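Local structure of phospholipase A1 (Streptomyces albidoflavus, 4HYQ) at residues Ser207-Trp210 and Asn214-Tyr217; Ala100-Arg105 and Glu158-Ala163. The protein catalyses, as a phospholipase A1 of the GDSL-like (SGNH hydrolase) family, the hydrolysis of the sn-1 ester bond of glycerophospholipids. All coordinates share one frame; numbering follows the deposited sequence.

Contact 1: Ser207-Trp210 and Asn214-Tyr217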
ATOM      1  N   SER A 207      15.542  -0.999  -0.826  1.00 14.99           N
ATOM      2  CA  SER A 207      16.145  -0.277   0.287  1.00 17.81           C
ATOM      3  C   SER A 207      16.147   1.194  -0.130  1.00 18.16           C
ATOM      4  O   SER A 207      15.692   1.530  -1.227  1.00 17.58           O
ATOM      5  CB  SER A 207      17.582  -0.750   0.496  1.00 20.88           C
ATOM      6  OG  SER A 207      18.304  -0.654  -0.723  1.00 25.44           O
ATOM      7  N   VAL A 208      16.668   2.061   0.729  1.00 17.36           N
ATOM      8  CA  VAL A 208      16.722   3.484   0.422  1.00 17.07           C
ATOM      9  C   VAL A 208      17.476   3.725  -0.877  1.00 16.92           C
ATOM     10  O   VAL A 208      18.564   3.171  -1.087  1.00 16.68           O
ATOM     11  CB  VAL A 208      17.431   4.271   1.546  1.00 18.12           C
ATOM     12  CG1 VAL A 208      17.485   5.749   1.195  1.00 17.74           C
ATOM     13  CG2 VAL A 208      16.699   4.060   2.856  1.00 20.12           C
ATOM     14  N   LYS A 209      16.899   4.554  -1.746  1.00 16.96           N
ATOM     15  CA  LYS A 209      17.528   4.873  -3.024  1.00 18.26           C
ATOM     16  C   LYS A 209      18.194   6.235  -2.972  1.00 19.24           C
ATOM     17  O   LYS A 209      17.602   7.205  -2.502  1.00 19.39           O
ATOM     18  CB  LYS A 209      16.498   4.870  -4.147  1.00 20.30           C
ATOM     19  CG  LYS A 209      15.816   3.532  -4.369  1.00 23.76           C
ATOM     20  CD  LYS A 209      16.773   2.467  -4.887  1.00 28.57           C
ATOM     21  CE  LYS A 209      15.993   1.196  -5.224  1.00 31.21           C
ATOM     22  NZ  LYS A 209      16.827   0.078  -5.763  1.00 34.88           N
ATOM     23  N   TRP A 210      19.431   6.300  -3.450  1.00 18.79           N
ATOM     24  CA  TRP A 210      20.167   7.550  -3.475  1.00 20.82           C
ATOM     25  C   TRP A 210      20.338   8.029  -4.907  1.00 24.30           C
ATOM     26  O   TRP A 210      20.802   9.145  -5.138  1.00 26.56           O
ATOM     27  CB  TRP A 210      21.530   7.377  -2.817  1.00 19.72           C
ATOM     28  CG  TRP A 210      21.412   6.883  -1.414  1.00 19.94           C
ATOM     29  CD1 TRP A 210      21.253   5.592  -1.010  1.00 20.27           C
ATOM     30  CD2 TRP A 210      21.366   7.684  -0.229  1.00 19.16           C
ATOM     31  NE1 TRP A 210      21.105   5.536   0.348  1.00 20.20           N
ATOM     32  CE2 TRP A 210      21.168   6.803   0.853  1.00 17.40           C
ATOM     33  CE3 TRP A 210      21.466   9.057   0.017  1.00 19.99           C
ATOM     34  CZ2 TRP A 210      21.071   7.256   2.173  1.00 20.85           C
ATOM     35  CZ3 TRP A 210      21.372   9.506   1.336  1.00 20.77           C
ATOM     36  CH2 TRP A 210      21.173   8.603   2.392  1.00 18.90           C
ATOM     37  N   ASN A 214      12.769   7.205  -7.095  1.00 17.83           N
ATOM     38  CA  ASN A 214      12.661   6.892  -5.669  1.00 16.04           C
ATOM     39  C   ASN A 214      11.615   5.820  -5.380  1.00 15.32           C
ATOM     40  O   ASN A 214      10.445   6.146  -5.148  1.00 14.28           O
ATOM     41  CB  ASN A 214      12.316   8.146  -4.854  1.00 16.22           C
ATOM     42  CG  ASN A 214      12.324   7.890  -3.338  1.00 17.87           C
ATOM     43  OD1 ASN A 214      11.983   8.768  -2.541  1.00 18.76           O
ATOM     44  ND2 ASN A 214      12.718   6.697  -2.946  1.00 12.66           N
ATOM     45  N   ASP A 215      12.025   4.551  -5.408  1.00 12.09           N
ATOM     46  CA  ASP A 215      11.114   3.465  -5.074  1.00 11.83           C
ATOM     47  C   ASP A 215      11.506   2.862  -3.724  1.00 10.23           C
ATOM     48  O   ASP A 215      11.239   1.691  -3.434  1.00  9.15           O
ATOM     49  CB  ASP A 215      11.068   2.392  -6.183  1.00 11.72           C
ATOM     50  CG  ASP A 215      12.431   1.851  -6.562  1.00 14.74           C
ATOM     51  OD1 ASP A 215      13.423   2.173  -5.880  1.00 14.15           O
ATOM     52  OD2 ASP A 215      12.492   1.077  -7.557  1.00 12.49           O
ATOM     53  N   SER A 216      12.135   3.683  -2.883  1.00 11.18           N
ATOM     54  CA  SER A 216      12.558   3.245  -1.553  1.00 10.78           C
ATOM     55  C   SER A 216      11.370   2.655  -0.789  1.00 10.39           C
ATOM     56  O   SER A 216      10.277   3.209  -0.831  1.00 10.33           O
ATOM     57  CB  SER A 216      13.094   4.422  -0.723  1.00 12.32           C
ATOM     58  OG  SER A 216      14.187   5.075  -1.347  1.00 13.82           O
ATOM     59  N   TYR A 217      11.611   1.549  -0.089  1.00  9.90           N
ATOM     60  CA  TYR A 217      10.598   0.875   0.730  1.00  9.95           C
ATOM     61  C   TYR A 217       9.400   0.298  -0.012  1.00 11.74           C
ATOM     62  O   TYR A 217       8.404  -0.086   0.618  1.00 12.44           O
ATOM     63  CB  TYR A 217      10.114   1.823   1.831  1.00 11.74           C
ATOM     64  CG  TYR A 217      11.237   2.299   2.718  1.00 11.70           C
ATOM     65  CD1 TYR A 217      11.742   3.599   2.619  1.00 14.21           C
ATOM     66  CD2 TYR A 217      11.816   1.437   3.641  1.00 14.55           C
ATOM     67  CE1 TYR A 217      12.805   4.017   3.426  1.00 15.36           C
ATOM     68  CE2 TYR A 217      12.870   1.849   4.456  1.00 16.33           C
ATOM     69  CZ  TYR A 217      13.357   3.137   4.340  1.00 17.43           C
ATOM     70  OH  TYR A 217      14.389   3.527   5.164  1.00 19.49           O
TER
HETATM   71  O   HOH W   1      14.950   0.770  -8.516  1.00 26.52           O

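Contact 2: Ala100-Arg105 and Glu158-Ala163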
ATOM      1  N   ALA A 100      16.841  10.398  17.196  1.00 23.60           N
ATOM      2  CA  ALA A 100      15.881  11.144  17.996  1.00 23.10           C
ATOM      3  C   ALA A 100      14.850  11.840  17.118  1.00 22.75           C
ATOM      4  O   ALA A 100      13.654  11.853  17.431  1.00 22.89           O
ATOM      5  CB  ALA A 100      16.598  12.174  18.844  1.00 24.27           C
ATOM      6  N   ASN A 101      15.320  12.439  16.030  1.00 19.86           N
ATOM      7  CA  ASN A 101      14.430  13.137  15.112  1.00 18.92           C
ATOM      8  C   ASN A 101      13.489  12.131  14.474  1.00 18.36           C
ATOM      9  O   ASN A 101      12.314  12.425  14.240  1.00 17.93           O
ATOM     10  CB  ASN A 101      15.206  13.827  13.993  1.00 18.92           C
ATOM     11  CG  ASN A 101      16.091  14.961  14.485  1.00 19.88           C
ATOM     12  OD1 ASN A 101      15.689  15.789  15.317  1.00 21.54           O
ATOM     13  ND2 ASN A 101      17.291  15.021  13.951  1.00 13.16           N
ATOM     14  N   CYS A 102      14.025  10.955  14.164  1.00 17.25           N
ATOM     15  CA  CYS A 102      13.240   9.898  13.541  1.00 17.96           C
ATOM     16  C   CYS A 102      12.107   9.455  14.456  1.00 18.59           C
ATOM     17  O   CYS A 102      10.955   9.378  14.025  1.00 17.54           O
ATOM     18  CB  CYS A 102      14.139   8.708  13.196  1.00 18.92           C
ATOM     19  SG  CYS A 102      13.303   7.228  12.520  1.00 17.95           S
ATOM     20  N   ILE A 103      12.431   9.189  15.720  1.00 18.40           N
ATOM     21  CA  ILE A 103      11.425   8.744  16.693  1.00 20.27           C
ATOM     22  C   ILE A 103      10.313   9.759  16.876  1.00 19.53           C
ATOM     23  O   ILE A 103       9.123   9.407  16.875  1.00 19.77           O
ATOM     24  CB  ILE A 103      12.057   8.479  18.073  1.00 22.45           C
ATOM     25  CG1 ILE A 103      13.173   7.442  17.943  1.00 24.13           C
ATOM     26  CG2 ILE A 103      10.989   8.042  19.064  1.00 23.26           C
ATOM     27  CD1 ILE A 103      12.777   6.163  17.249  1.00 25.13           C
ATOM     28  N   ALA A 104      10.701  11.016  17.046  1.00 17.46           N
ATOM     29  CA  ALA A 104       9.741  12.088  17.226  1.00 18.45           C
ATOM     30  C   ALA A 104       8.810  12.180  16.020  1.00 18.15           C
ATOM     31  O   ALA A 104       7.593  12.301  16.176  1.00 16.93           O
ATOM     32  CB  ALA A 104      10.471  13.409  17.431  1.00 19.92           C
ATOM     33  N   ARG A 105       9.374  12.133  14.815  1.00 15.18           N
ATOM     34  CA  ARG A 105       8.550  12.211  13.616  1.00 15.06           C
ATOM     35  C   ARG A 105       7.629  10.996  13.491  1.00 15.51           C
ATOM     36  O   ARG A 105       6.464  11.121  13.092  1.00 15.96           O
ATOM     37  CB  ARG A 105       9.428  12.326  12.365  1.00 15.95           C
ATOM     38  CG  ARG A 105       8.637  12.495  11.088  1.00 15.55           C
ATOM     39  CD  ARG A 105       7.990  13.871  11.012  1.00 20.28           C
ATOM     40  NE  ARG A 105       7.068  14.015   9.889  1.00 22.20           N
ATOM     41  CZ  ARG A 105       5.851  13.473   9.834  1.00 24.11           C
ATOM     42  NH1 ARG A 105       5.400  12.737  10.841  1.00 21.67           N
ATOM     43  NH2 ARG A 105       5.074  13.691   8.778  1.00 24.24           N
ATOM     44  N   GLU A 158      18.743   0.125  14.847  1.00 26.61           N
ATOM     45  CA  GLU A 158      17.749  -0.784  15.371  1.00 26.81           C
ATOM     46  C   GLU A 158      16.578  -0.014  15.961  1.00 25.66           C
ATOM     47  O   GLU A 158      15.420  -0.362  15.728  1.00 25.12           O
ATOM     48  CB  GLU A 158      18.374  -1.680  16.446  1.00 30.66           C
ATOM     49  CG  GLU A 158      17.360  -2.489  17.270  1.00 34.97           C
ATOM     50  CD  GLU A 158      18.026  -3.376  18.322  1.00 39.48           C
ATOM     51  OE1 GLU A 158      18.747  -4.326  17.938  1.00 41.73           O
ATOM     52  OE2 GLU A 158      17.835  -3.123  19.535  1.00 41.32           O
ATOM     53  N   GLY A 159      16.885   1.029  16.728  1.00 22.51           N
ATOM     54  CA  GLY A 159      15.834   1.820  17.334  1.00 20.16           C
ATOM     55  C   GLY A 159      14.907   2.431  16.300  1.00 18.11           C
ATOM     56  O   GLY A 159      13.696   2.511  16.522  1.00 17.25           O
ATOM     57  N   GLU A 160      15.467   2.863  15.170  1.00 15.96           N
ATOM     58  CA  GLU A 160      14.664   3.477  14.107  1.00 15.44           C
ATOM     59  C   GLU A 160      13.831   2.419  13.391  1.00 15.08           C
ATOM     60  O   GLU A 160      12.654   2.645  13.087  1.00 13.30           O
ATOM     61  CB  GLU A 160      15.567   4.217  13.108  1.00 16.39           C
ATOM     62  CG  GLU A 160      16.218   5.465  13.703  1.00 18.63           C
ATOM     63  CD  GLU A 160      17.226   6.116  12.771  1.00 22.47           C
ATOM     64  OE1 GLU A 160      18.072   5.398  12.209  1.00 24.84           O
ATOM     65  OE2 GLU A 160      17.179   7.352  12.608  1.00 29.43           O
ATOM     66  N   ARG A 161      14.438   1.265  13.131  1.00 15.43           N
ATOM     67  CA  ARG A 161      13.726   0.173  12.476  1.00 16.41           C
ATOM     68  C   ARG A 161      12.557  -0.289  13.336  1.00 17.20           C
ATOM     69  O   ARG A 161      11.483  -0.594  12.833  1.00 16.01           O
ATOM     70  CB  ARG A 161      14.646  -1.012  12.250  1.00 17.51           C
ATOM     71  CG  ARG A 161      15.712  -0.777  11.231  1.00 18.84           C
ATOM     72  CD  ARG A 161      16.450  -2.061  11.038  1.00 22.75           C
ATOM     73  NE  ARG A 161      17.855  -1.816  10.788  1.00 26.25           N
ATOM     74  CZ  ARG A 161      18.778  -2.768  10.772  1.00 28.65           C
ATOM     75  NH1 ARG A 161      18.441  -4.035  10.992  1.00 28.30           N
ATOM     76  NH2 ARG A 161      20.037  -2.444  10.537  1.00 30.07           N
ATOM     77  N   THR A 162      12.784  -0.354  14.641  1.00 17.09           N
ATOM     78  CA  THR A 162      11.752  -0.775  15.577  1.00 16.52           C
ATOM     79  C   THR A 162      10.588   0.201  15.582  1.00 16.08           C
ATOM     80  O   THR A 162       9.417  -0.196  15.584  1.00 16.51           O
ATOM     81  CB  THR A 162      12.330  -0.876  16.996  1.00 17.14           C
ATOM     82  OG1 THR A 162      13.307  -1.925  17.027  1.00 19.51           O
ATOM     83  CG2 THR A 162      11.242  -1.153  17.994  1.00 19.10           C
ATOM     84  N   ALA A 163      10.918   1.484  15.576  1.00 14.19           N
ATOM     85  CA  ALA A 163       9.918   2.532  15.591  1.00 14.10           C
ATOM     86  C   ALA A 163       9.110   2.516  14.303  1.00 14.19           C
ATOM     87  O   ALA A 163       7.888   2.637  14.331  1.00 13.78           O
ATOM     88  CB  ALA A 163      10.593   3.887  15.776  1.00 15.15           C
TER

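Contact 1: Ser207-Trp210 and Asn214-Tyr217
Lys209 and Ser216 make the hydrogen bond of this contact, between two segments of the loop from helix 189-192 to helix 221-235. Lys209 N donates to Ser216 OG at 2.8 Å, with an N-H...O angle of 157°. The hydroxyl is anti to its own carbonyl carbon (chi1 -58°), which turns it to the facing backbone. A weaker CH...O contact lies nearby, with Ser216 CA 3.6 Å from Ser207 O.

The charged pair is looser. Lys209 bends at chi2 (-67°) and brings its chain across the Asp215 carboxylate. Lys209 NZ and Asp215 OD1 are 4.0 Å apart, a long salt bridge, and the modelled place of OD1 is doubtful. A water donates to Asp215 OD2 at 2.7 Å and accepts only weakly from Lys209 NZ. Lys209 NZ also makes a weak hydrogen bond with His206 ND1.

The apolar part is Val208 against Tyr217. They lie side by side and point the same way. Val208 CG2 comes in obliquely at the hydroxyl end, 3.3 Å from Tyr217 OH and 3.8 Å from Tyr217 CZ. The other methyl, CG1, sits over one face of Trp210, toward the rim. Tyr217 OH is hydrogen-bonded to Tyr146, and its ring stacks with Phe145.

Asp215 and His218 have the spacing of the DxxH motif of SGNH hydrolases, so His218 is probably the catalytic base. Its ND1 bonds to Ser216 O, in the place the motif's aspartate usually takes, while the Asp215 carboxylate lies by Lys209 and His206. Lys209 N, holding that serine's hydroxyl, is second shell, consistent with its positioning the carbonyl.

Contact 2: Ala100-Arg105 and Glu158-Ala163
Ile103 meets Ala163, and Cys102 meets Glu160, where two nearly parallel helices of the SGNH hydrolase α/β fold pack together. The short axes run 10° from parallel and come within 9.6 Å. Segment 100-105 lies near the start of helix 99-115, and segment 158-163 begins helix 158-181.

The tightest apolar touch is Ile103 CD1 to Ala163 CB at 3.5 Å, closer than usual for two carbons. Ile103 CG1 is anti to the carbonyl carbon, and a further turn at chi2 (-53°) sends CD1 across to the other helix. Ile103 CD1 also lies 3.8 Å from Gly159 O. Beside it, the Glu160 chain runs along Cys102. Glu160 CG is 3.6 Å from Cys102 SG, and Glu160 OE2 reaches Cys102 CB at 3.4 Å.

Both partners of that second pair are held from outside. Cys102 SG forms a disulfide with Cys94, which joins helix 99-115 to helix 87-96. Arg105 adds a salt bridge from NE to Asp89 of the same neighbouring helix. Glu160 OE1 accepts from the backbone N of Thr157, just before the helix, leaving OE2 turned to Cys102 CB. In the first turn of helix 158-181, Glu158 O accepts from both Thr162 N and Thr162 OG1; the hydroxyl is 2.9 Å away and lies 41° out of the carbonyl plane.

The contacts are separate, their centres 18 Å apart and their nearest atoms about 8 Å. Both are partly buried. Contact 1 lies nearer the centre of the chain, about 15 Å from it against 21 Å for contact 2. Contact 1 joins close neighbours in one loop beside the probable catalytic histidine, by mostly polar bonds with one valine-tyrosine touch. Contact 2 joins two helices far apart in sequence, mainly by aliphatic and sulfur packing with a carboxylate oxygen at its side. They share no element, but both border on helix 87-96: Val208 and Tyr217 touch Val95, while contact 2 is bonded to that helix through the disulfide of Cys102.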